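Local structure of 2,5-dihydroxypyridine 5,6-dioxygenase (Pseudomonas putida KT2440, 7CUP) at residues 198-202 / 308-313; 2-8 / 126-130; 30-35 / 100-104. The protein catalyses the iron-dependent, dioxygen-consuming ring opening of 2,5-dihydroxypyridine between carbons 5 and 6 to N-formylmaleamate in aerobic nicotinate degradation. All coordinates share one frame; numbering follows the deposited sequence.

Interaction 1: residues 198-202 / 308-313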
loop_
_atom_site.group_PDB
_atom_site.type_symbol
_atom_site.label_atom_id
_atom_site.label_comp_id
_atom_site.label_asym_id
_atom_site.label_seq_id
_atom_site.Cartn_x
_atom_site.Cartn_y
_atom_site.Cartn_z
ATOM N N TRP A 198 31.817 -27.980 17.382
ATOM C CA TRP A 198 31.207 -29.293 17.103
ATOM C C TRP A 198 32.018 -30.336 17.858
ATOM O O TRP A 198 33.215 -30.163 18.046
ATOM C CB TRP A 198 31.189 -29.532 15.588
ATOM C CG TRP A 198 30.304 -28.575 14.857
ATOM C CD1 TRP A 198 29.112 -28.863 14.258
ATOM C CD2 TRP A 198 30.555 -27.181 14.609
ATOM N NE1 TRP A 198 28.592 -27.739 13.687
ATOM C CE2 TRP A 198 29.452 -26.694 13.882
ATOM C CE3 TRP A 198 31.618 -26.314 14.892
ATOM C CZ2 TRP A 198 29.377 -25.379 13.437
ATOM C CZ3 TRP A 198 31.543 -25.007 14.466
ATOM C CH2 TRP A 198 30.428 -24.547 13.758
ATOM N N PRO A 199 31.395 -31.416 18.356
ATOM C CA PRO A 199 32.162 -32.534 18.905
ATOM C C PRO A 199 32.917 -33.252 17.771
ATOM O O PRO A 199 32.462 -33.219 16.615
ATOM C CB PRO A 199 31.095 -33.461 19.495
ATOM C CG PRO A 199 29.827 -33.141 18.700
ATOM C CD PRO A 199 29.949 -31.680 18.309
ATOM N N ASN A 200 33.992 -33.962 18.115
ATOM C CA ASN A 200 34.689 -34.875 17.158
ATOM C C ASN A 200 33.668 -35.844 16.563
ATOM O O ASN A 200 32.672 -36.155 17.265
ATOM C CB ASN A 200 35.877 -35.566 17.831
ATOM C CG ASN A 200 36.890 -34.551 18.308
ATOM O OD1 ASN A 200 36.961 -33.449 17.774
ATOM N ND2 ASN A 200 37.634 -34.881 19.346
ATOM N N GLU A 201 33.885 -36.295 15.321
ATOM C CA GLU A 201 32.932 -37.187 14.597
ATOM C C GLU A 201 32.734 -38.471 15.448
ATOM O O GLU A 201 33.696 -38.943 16.062
ATOM C CB GLU A 201 33.406 -37.361 13.142
ATOM C CG GLU A 201 32.280 -37.380 12.093
ATOM C CD GLU A 201 31.468 -36.106 11.867
ATOM O OE1 GLU A 201 31.911 -35.041 12.334
ATOM O OE2 GLU A 201 30.373 -36.172 11.217
ATOM N N ASP A 202 31.484 -38.923 15.615
ATOM C CA ASP A 202 31.052 -40.184 16.295
ATOM C C ASP A 202 31.589 -40.315 17.728
ATOM O O ASP A 202 31.808 -41.454 18.160
ATOM C CB ASP A 202 31.450 -41.406 15.471
ATOM C CG ASP A 202 31.205 -41.213 13.986
ATOM O OD1 ASP A 202 30.012 -41.039 13.585
ATOM O OD2 ASP A 202 32.218 -41.176 13.245
ATOM N N GLU A 308 28.267 -27.319 7.141
ATOM C CA GLU A 308 28.780 -25.923 7.255
ATOM C C GLU A 308 30.238 -25.926 7.748
ATOM O O GLU A 308 30.908 -24.943 7.488
ATOM C CB GLU A 308 27.903 -25.062 8.166
ATOM C CG GLU A 308 27.909 -25.510 9.612
ATOM C CD GLU A 308 26.753 -24.975 10.441
ATOM O OE1 GLU A 308 26.831 -23.809 10.886
ATOM O OE2 GLU A 308 25.771 -25.720 10.631
ATOM N N VAL A 309 30.700 -26.970 8.451
ATOM C CA VAL A 309 32.121 -27.135 8.894
ATOM C C VAL A 309 32.741 -28.407 8.284
ATOM O O VAL A 309 33.782 -28.856 8.785
ATOM C CB VAL A 309 32.239 -27.154 10.431
ATOM C CG1 VAL A 309 31.872 -25.812 11.013
ATOM C CG2 VAL A 309 31.446 -28.279 11.086
ATOM N N GLY A 310 32.121 -28.988 7.261
ATOM C CA GLY A 310 32.671 -30.158 6.547
ATOM C C GLY A 310 32.325 -31.488 7.198
ATOM O O GLY A 310 32.902 -32.506 6.767
ATOM N N GLY A 311 31.402 -31.518 8.169
ATOM C CA GLY A 311 30.809 -32.775 8.668
ATOM C C GLY A 311 30.049 -33.482 7.559
ATOM O O GLY A 311 29.868 -32.859 6.481
ATOM N N LYS A 312 29.560 -34.699 7.823
ATOM C CA LYS A 312 28.948 -35.607 6.809
ATOM C C LYS A 312 27.461 -35.296 6.599
ATOM O O LYS A 312 26.939 -35.571 5.516
ATOM C CB LYS A 312 29.130 -37.065 7.244
ATOM C CG LYS A 312 30.583 -37.448 7.504
ATOM C CD LYS A 312 30.767 -38.516 8.552
ATOM C CE LYS A 312 30.406 -39.902 8.065
ATOM N NZ LYS A 312 31.014 -40.939 8.934
ATOM N N ARG A 313 26.804 -34.705 7.583
ATOM C CA ARG A 313 25.320 -34.636 7.621
ATOM C C ARG A 313 24.810 -33.389 6.877
ATOM O O ARG A 313 25.202 -32.275 7.252
ATOM C CB ARG A 313 24.915 -34.702 9.092
ATOM C CG ARG A 313 25.412 -35.960 9.798
ATOM C CD ARG A 313 24.568 -36.211 11.031
ATOM N NE ARG A 313 24.718 -35.063 11.906
ATOM C CZ ARG A 313 25.765 -34.850 12.698
ATOM N NH1 ARG A 313 26.754 -35.731 12.768
ATOM N NH2 ARG A 313 25.816 -33.759 13.442
HETATM O O HOH W 1 25.962 -27.473 12.382
HETATM O O HOH W 2 27.564 -37.856 10.883
#
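Trp-198 and Val-309 face each other with their CA atoms 8.5 Å apart, and Glu-201 and Gly-311 at 7.7 Å, so two loops run past one another joined by side chains and water, with no direct hydrogen bond between them. Val-309 lies over one face of the indole. Its CG1, set anti to the carbonyl carbon (chi1 -67°), lies over the face of the Trp-198 six-membered ring, 3.5 Å from its centroid, a CH-pi contact, while CG2 spreads over the middle of the ring system, so both methyls rest on the same face. Glu-308 comes instead to the edge: its OE1 lies in the indole plane beside CZ2 of Trp-198, the carboxylate turned 65° from the ring. A water in that same plane accepts from Trp-198 NE1 at 2.9 Å and donates to Glu-308 OE2, bridging the two side chains. The loops follow strands 194-197 and 299-303 of a five-stranded antiparallel sheet, which carries the iron ligands His-265, Ser-302 and Asp-320, with His-318 just ahead of its edge strand. The Trp-198 side chain is about 4 Å from that of His-265, and the Glu-308 side chain about 6 Å from the bound iron(III) ion, which puts this end of the contact beside the metal site. Farther out, Glu-201 OE2 meets the Lys-312 chain at CD, 3.6 Å away. A long salt bridge of 4.0 Å joins this oxygen to Arg-313 NH1; the oxygen lies well out of the guanidinium plane, and a second water donates to OE2 and accepts from NH1. The stronger holds lie elsewhere: Tyr-172 OH hydrogen-bonds Glu-201 OE1, and Arg-313 NE hydrogen-bonds Gly-304 O.

Interaction 2: residues 2-8 / 126-130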
loop_
_atom_site.group_PDB
_atom_site.type_symbol
_atom_site.label_atom_id
_atom_site.label_comp_id
_atom_site.label_asym_id
_atom_site.label_seq_id
_atom_site.Cartn_x
_atom_site.Cartn_y
_atom_site.Cartn_z
ATOM N N PRO A 2 7.725 0.843 21.322
ATOM C CA PRO A 2 8.234 0.380 20.000
ATOM C C PRO A 2 9.281 1.312 19.346
ATOM O O PRO A 2 9.463 2.446 19.798
ATOM C CB PRO A 2 6.982 0.292 19.097
ATOM C CG PRO A 2 5.855 0.099 20.066
ATOM C CD PRO A 2 6.258 0.959 21.251
ATOM N N VAL A 3 9.914 0.839 18.274
ATOM C CA VAL A 3 11.062 1.537 17.613
ATOM C C VAL A 3 10.547 2.341 16.420
ATOM O O VAL A 3 10.015 1.726 15.475
ATOM C CB VAL A 3 12.172 0.549 17.188
ATOM C CG1 VAL A 3 13.292 1.230 16.428
ATOM C CG2 VAL A 3 12.759 -0.199 18.367
ATOM N N SER A 4 10.757 3.662 16.432
ATOM C CA SER A 4 10.451 4.582 15.310
ATOM C C SER A 4 11.370 4.308 14.117
ATOM O O SER A 4 12.433 3.711 14.325
ATOM C CB SER A 4 10.566 6.036 15.733
ATOM O OG SER A 4 11.932 6.419 15.801
ATOM N N ASN A 5 11.008 4.787 12.918
ATOM C CA ASN A 5 11.834 4.668 11.671
ATOM C C ASN A 5 13.169 5.416 11.831
ATOM O O ASN A 5 14.198 4.849 11.449
ATOM C CB ASN A 5 11.126 5.194 10.421
ATOM C CG ASN A 5 9.947 4.347 9.964
ATOM O OD1 ASN A 5 9.576 3.356 10.585
ATOM N ND2 ASN A 5 9.358 4.723 8.845
ATOM N N ALA A 6 13.157 6.609 12.419
ATOM C CA ALA A 6 14.367 7.394 12.755
ATOM C C ALA A 6 15.277 6.596 13.685
ATOM O O ALA A 6 16.478 6.505 13.376
ATOM C CB ALA A 6 14.013 8.732 13.382
ATOM N N GLN A 7 14.759 6.071 14.791
ATOM C CA GLN A 7 15.592 5.306 15.752
ATOM C C GLN A 7 16.146 4.049 15.069
ATOM O O GLN A 7 17.313 3.749 15.326
ATOM C CB GLN A 7 14.855 4.943 17.041
ATOM C CG GLN A 7 15.766 4.273 18.066
ATOM C CD GLN A 7 15.090 4.052 19.398
ATOM O OE1 GLN A 7 14.341 4.903 19.883
ATOM N NE2 GLN A 7 15.335 2.890 19.988
ATOM N N LEU A 8 15.358 3.351 14.243
ATOM C CA LEU A 8 15.835 2.143 13.509
ATOM C C LEU A 8 17.010 2.502 12.570
ATOM O O LEU A 8 17.996 1.747 12.535
ATOM C CB LEU A 8 14.670 1.509 12.751
ATOM C CG LEU A 8 14.932 0.118 12.180
ATOM C CD1 LEU A 8 15.384 -0.850 13.242
ATOM C CD2 LEU A 8 13.685 -0.403 11.510
ATOM N N PRO A 126 12.562 -4.993 15.148
ATOM C CA PRO A 126 13.324 -3.819 15.591
ATOM C C PRO A 126 13.468 -3.691 17.113
ATOM O O PRO A 126 14.527 -3.302 17.572
ATOM C CB PRO A 126 12.499 -2.637 15.052
ATOM C CG PRO A 126 11.806 -3.198 13.819
ATOM C CD PRO A 126 11.557 -4.662 14.119
ATOM N N GLU A 127 12.426 -4.031 17.883
ATOM C CA GLU A 127 12.476 -3.891 19.358
ATOM C C GLU A 127 13.551 -4.846 19.931
ATOM O O GLU A 127 14.198 -4.508 20.951
ATOM C CB GLU A 127 11.096 -4.117 19.984
ATOM C CG GLU A 127 10.055 -3.069 19.582
ATOM C CD GLU A 127 9.658 -2.996 18.108
ATOM O OE1 GLU A 127 9.718 -4.064 17.422
ATOM O OE2 GLU A 127 9.302 -1.860 17.630
ATOM N N VAL A 128 13.685 -6.034 19.360
ATOM C CA VAL A 128 14.677 -7.049 19.797
ATOM C C VAL A 128 16.049 -6.533 19.369
ATOM O O VAL A 128 17.004 -6.652 20.172
ATOM C CB VAL A 128 14.351 -8.413 19.168
ATOM C CG1 VAL A 128 15.455 -9.452 19.403
ATOM C CG2 VAL A 128 13.010 -8.914 19.668
ATOM N N LEU A 129 16.131 -5.982 18.156
ATOM C CA LEU A 129 17.384 -5.390 17.646
ATOM C C LEU A 129 17.850 -4.279 18.604
ATOM O O LEU A 129 19.082 -4.162 18.794
ATOM C CB LEU A 129 17.196 -4.849 16.227
ATOM C CG LEU A 129 16.958 -5.855 15.100
ATOM C CD1 LEU A 129 16.946 -5.126 13.782
ATOM C CD2 LEU A 129 18.007 -6.949 15.082
ATOM N N ALA A 130 16.935 -3.480 19.175
ATOM C CA ALA A 130 17.281 -2.354 20.085
ATOM C C ALA A 130 17.740 -2.897 21.432
ATOM O O ALA A 130 18.749 -2.393 21.966
ATOM C CB ALA A 130 16.141 -1.385 20.265
#
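Val-3 and Glu-127 bring their CA atoms to 5.9 Å, where the extended N-terminal residues pass the first turn of the helix beginning at Pro-126, just before the chain coils into a helix of its own at Asn-5. The one hydrogen bond across runs from Val-3 N to Glu-127 OE2, 2.8 Å long and fairly straight at 162°. It reaches the oxygen on its anti side, 20° out of the carboxylate plane. The Glu-127 chain gets there by bending at chi2, which folds the carboxylate back alongside Pro-2, whose CA is 3.4 Å from OE2. With an alanine at the position of Glu-127, the Val-3 amide would probably lose its acceptor in this contact, and the N-terminal residues one tie to the helix. Beside this bond Val-3 packs against the start of the helix: its CB is 3.8 Å from Pro-126 CB. With CG1 anti to the backbone N (chi1 176°), CG2 is left to lie against the Pro-126 carbonyl and to meet Ala-130 CB at 4.1 Å, one helical turn on. Leu-8 approaches the same proline from another direction, CD1 touching Pro-126 CB at 3.8 Å and CD2 near its CG, so the ring takes up both aliphatic chains. Between Val-3 and Leu-8 the new helix is started by Ser-4, an N-cap whose OG accepts from Gln-7 N at 3.0 Å. Asn-63 of a second subunit packs on Val-3, Gln-7 and Glu-127, and Tyr-34 of that subunit on Pro-2. Within the chain, Met-11 of helix 5-18 touches Val-3, Leu-129 and Ala-130, while helix 37-49 lies against Leu-8 through Thr-39 and Ala-42 and against Pro-126 through Arg-38.

Interaction 3: residues 30-35 / 100-104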
loop_
_atom_site.group_PDB
_atom_site.type_symbol
_atom_site.label_atom_id
_atom_site.label_comp_id
_atom_site.label_asym_id
_atom_site.label_seq_id
_atom_site.Cartn_x
_atom_site.Cartn_y
_atom_site.Cartn_z
ATOM N N LEU A 30 20.156 -7.405 1.008
ATOM C CA LEU A 30 19.518 -8.610 0.422
ATOM C C LEU A 30 18.134 -8.792 1.043
ATOM O O LEU A 30 18.012 -8.785 2.299
ATOM C CB LEU A 30 20.390 -9.818 0.707
ATOM C CG LEU A 30 19.769 -11.133 0.258
ATOM C CD1 LEU A 30 19.491 -11.141 -1.248
ATOM C CD2 LEU A 30 20.660 -12.276 0.679
ATOM N N LYS A 31 17.125 -8.913 0.205
ATOM C CA LYS A 31 15.732 -9.071 0.699
ATOM C C LYS A 31 14.959 -10.035 -0.196
ATOM O O LYS A 31 15.413 -10.311 -1.311
ATOM C CB LYS A 31 15.015 -7.713 0.736
ATOM C CG LYS A 31 14.937 -7.006 -0.604
ATOM C CD LYS A 31 14.130 -5.739 -0.549
ATOM C CE LYS A 31 13.904 -5.125 -1.906
ATOM N NZ LYS A 31 12.934 -4.017 -1.792
ATOM N N SER A 32 13.805 -10.481 0.299
ATOM C CA SER A 32 12.787 -11.262 -0.447
ATOM C C SER A 32 11.404 -10.712 -0.085
ATOM O O SER A 32 11.364 -9.717 0.619
ATOM C CB SER A 32 12.936 -12.748 -0.152
ATOM O OG SER A 32 12.155 -13.521 -1.058
ATOM N N HIS A 33 10.304 -11.293 -0.574
ATOM C CA HIS A 33 8.962 -10.659 -0.410
ATOM C C HIS A 33 8.568 -10.595 1.080
ATOM O O HIS A 33 7.838 -9.697 1.469
ATOM C CB HIS A 33 7.899 -11.399 -1.215
ATOM C CG HIS A 33 7.451 -12.660 -0.565
ATOM N ND1 HIS A 33 7.974 -13.892 -0.933
ATOM C CD2 HIS A 33 6.540 -12.898 0.401
ATOM C CE1 HIS A 33 7.397 -14.830 -0.188
ATOM N NE2 HIS A 33 6.531 -14.246 0.640
ATOM N N TYR A 34 9.093 -11.484 1.917
ATOM C CA TYR A 34 8.728 -11.589 3.347
ATOM C C TYR A 34 9.648 -10.743 4.242
ATOM O O TYR A 34 9.442 -10.765 5.464
ATOM C CB TYR A 34 8.770 -13.063 3.748
ATOM C CG TYR A 34 10.084 -13.754 3.460
ATOM C CD1 TYR A 34 11.094 -13.765 4.414
ATOM C CD2 TYR A 34 10.321 -14.423 2.260
ATOM C CE1 TYR A 34 12.302 -14.403 4.182
ATOM C CE2 TYR A 34 11.503 -15.117 2.046
ATOM C CZ TYR A 34 12.510 -15.064 2.988
ATOM O OH TYR A 34 13.709 -15.695 2.799
ATOM N N SER A 35 10.603 -9.995 3.698
ATOM C CA SER A 35 11.545 -9.160 4.487
ATOM C C SER A 35 10.792 -7.959 5.066
ATOM O O SER A 35 9.928 -7.428 4.376
ATOM C CB SER A 35 12.695 -8.694 3.642
ATOM O OG SER A 35 13.493 -9.795 3.227
ATOM N N THR A 100 18.408 -9.568 5.157
ATOM C CA THR A 100 17.058 -9.487 5.768
ATOM C C THR A 100 16.171 -10.624 5.266
ATOM O O THR A 100 14.953 -10.538 5.488
ATOM C CB THR A 100 16.398 -8.142 5.446
ATOM O OG1 THR A 100 16.058 -8.063 4.055
ATOM C CG2 THR A 100 17.288 -6.972 5.781
ATOM N N MET A 101 16.724 -11.677 4.660
ATOM C CA MET A 101 15.898 -12.815 4.154
ATOM C C MET A 101 16.355 -14.169 4.734
ATOM O O MET A 101 15.620 -15.150 4.498
ATOM C CB MET A 101 15.891 -12.882 2.621
ATOM C CG MET A 101 17.137 -13.450 2.003
ATOM S SD MET A 101 16.964 -13.661 0.197
ATOM C CE MET A 101 16.259 -15.291 0.098
ATOM N N MET A 102 17.511 -14.235 5.418
ATOM C CA MET A 102 17.984 -15.424 6.184
ATOM C C MET A 102 18.500 -16.456 5.191
ATOM O O MET A 102 17.841 -17.479 5.015
ATOM C CB MET A 102 16.850 -16.047 7.003
ATOM C CG MET A 102 17.010 -15.923 8.480
ATOM S SD MET A 102 18.188 -17.108 9.090
ATOM C CE MET A 102 17.151 -18.559 9.188
ATOM N N LEU A 103 19.597 -16.135 4.516
ATOM C CA LEU A 103 20.363 -17.088 3.690
ATOM C C LEU A 103 20.952 -18.096 4.659
ATOM O O LEU A 103 21.846 -17.709 5.411
ATOM C CB LEU A 103 21.521 -16.389 2.973
ATOM C CG LEU A 103 21.197 -15.637 1.699
ATOM C CD1 LEU A 103 22.501 -15.157 1.099
ATOM C CD2 LEU A 103 20.416 -16.491 0.710
ATOM N N LEU A 104 20.482 -19.328 4.626
ATOM C CA LEU A 104 21.014 -20.373 5.521
ATOM C C LEU A 104 22.476 -20.642 5.133
ATOM O O LEU A 104 22.842 -20.379 3.934
ATOM C CB LEU A 104 20.105 -21.591 5.388
ATOM C CG LEU A 104 18.722 -21.420 6.005
ATOM C CD1 LEU A 104 18.019 -22.767 6.075
ATOM C CD2 LEU A 104 18.800 -20.785 7.393
#
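Thr-100 turns OG1 between its backbone N and carbonyl carbon (chi1 70°), which points the hydroxyl at Leu-30 O; Tyr-34 puts its ring in the equivalent rotamer (chi1 55°), which swings the phenol across to Met-101. The setting is the C-terminal ends of the strands of a parallel alpha/beta sheet with strand order 2-1-3-4-5, as in flavodoxin-like folds, where strands 26-31 and 96-99 lie side by side and each runs out into a loop. Leu-30 O accepts twice from one residue, from Thr-100 N at 3.0 Å and from Thr-100 OG1 at 2.7 Å, so the backbone bond just beyond strand 96-99 is doubled by a side chain of the same residue. Ser-35 ends a type I turn begun at Ser-32, and its hydroxyl ties the turn to the second loop: OG accepts from Ser-32 N at 3.0 Å and donates to Thr-100 O at 2.8 Å, coming from above that carbonyl plane, 64° out of it. Tyr-34 OH behaves differently, lying in the Met-101 carbonyl plane and using a lone pair of Met-101 O at 2.6 Å, with the oxygen at the edge of the phenol ring. Beside these polar ties Met-101 packs between the two loops. Its CB lies by Ser-32 and by the Tyr-34 hydroxyl, and SD packs on Leu-30 CG at 3.8 Å. Asp-99 steadies the second loop, its carboxylate accepting from the backbone N of Met-101, Met-102 and Leu-103. His-33 packs on Val-3 of a neighbouring subunit, and Lys-31 and Thr-100 rest on Val-40 of helix 37-49. Deeper in, Leu-30 and Leu-103 meet at about a right angle, with CD2 of Leu-30 only 3.4 Å from CD1 of Leu-103, tighter than usual van der Waals contact.

How the interactions relate
From the N terminus, interaction 2 opens first, at residues 2-8. Interaction 3 opens at 30-35 and closes at 100-104, and only then does 126-130 complete interaction 2, so the shorter loop lies wholly within the longer one. Both belong to the N-terminal alpha/beta part: interaction 3 joins the ends of neighbouring parallel strands, interaction 2 the starts of two helices, with centres 19 Å apart. Interaction 1 follows in series, 198-202 meeting 308-313, and joins loops of the antiparallel sheet that carries most of the iron ligands. Interactions 1 and 2 lie on opposite sides of the chain's centre, and no two of the three contacts touch.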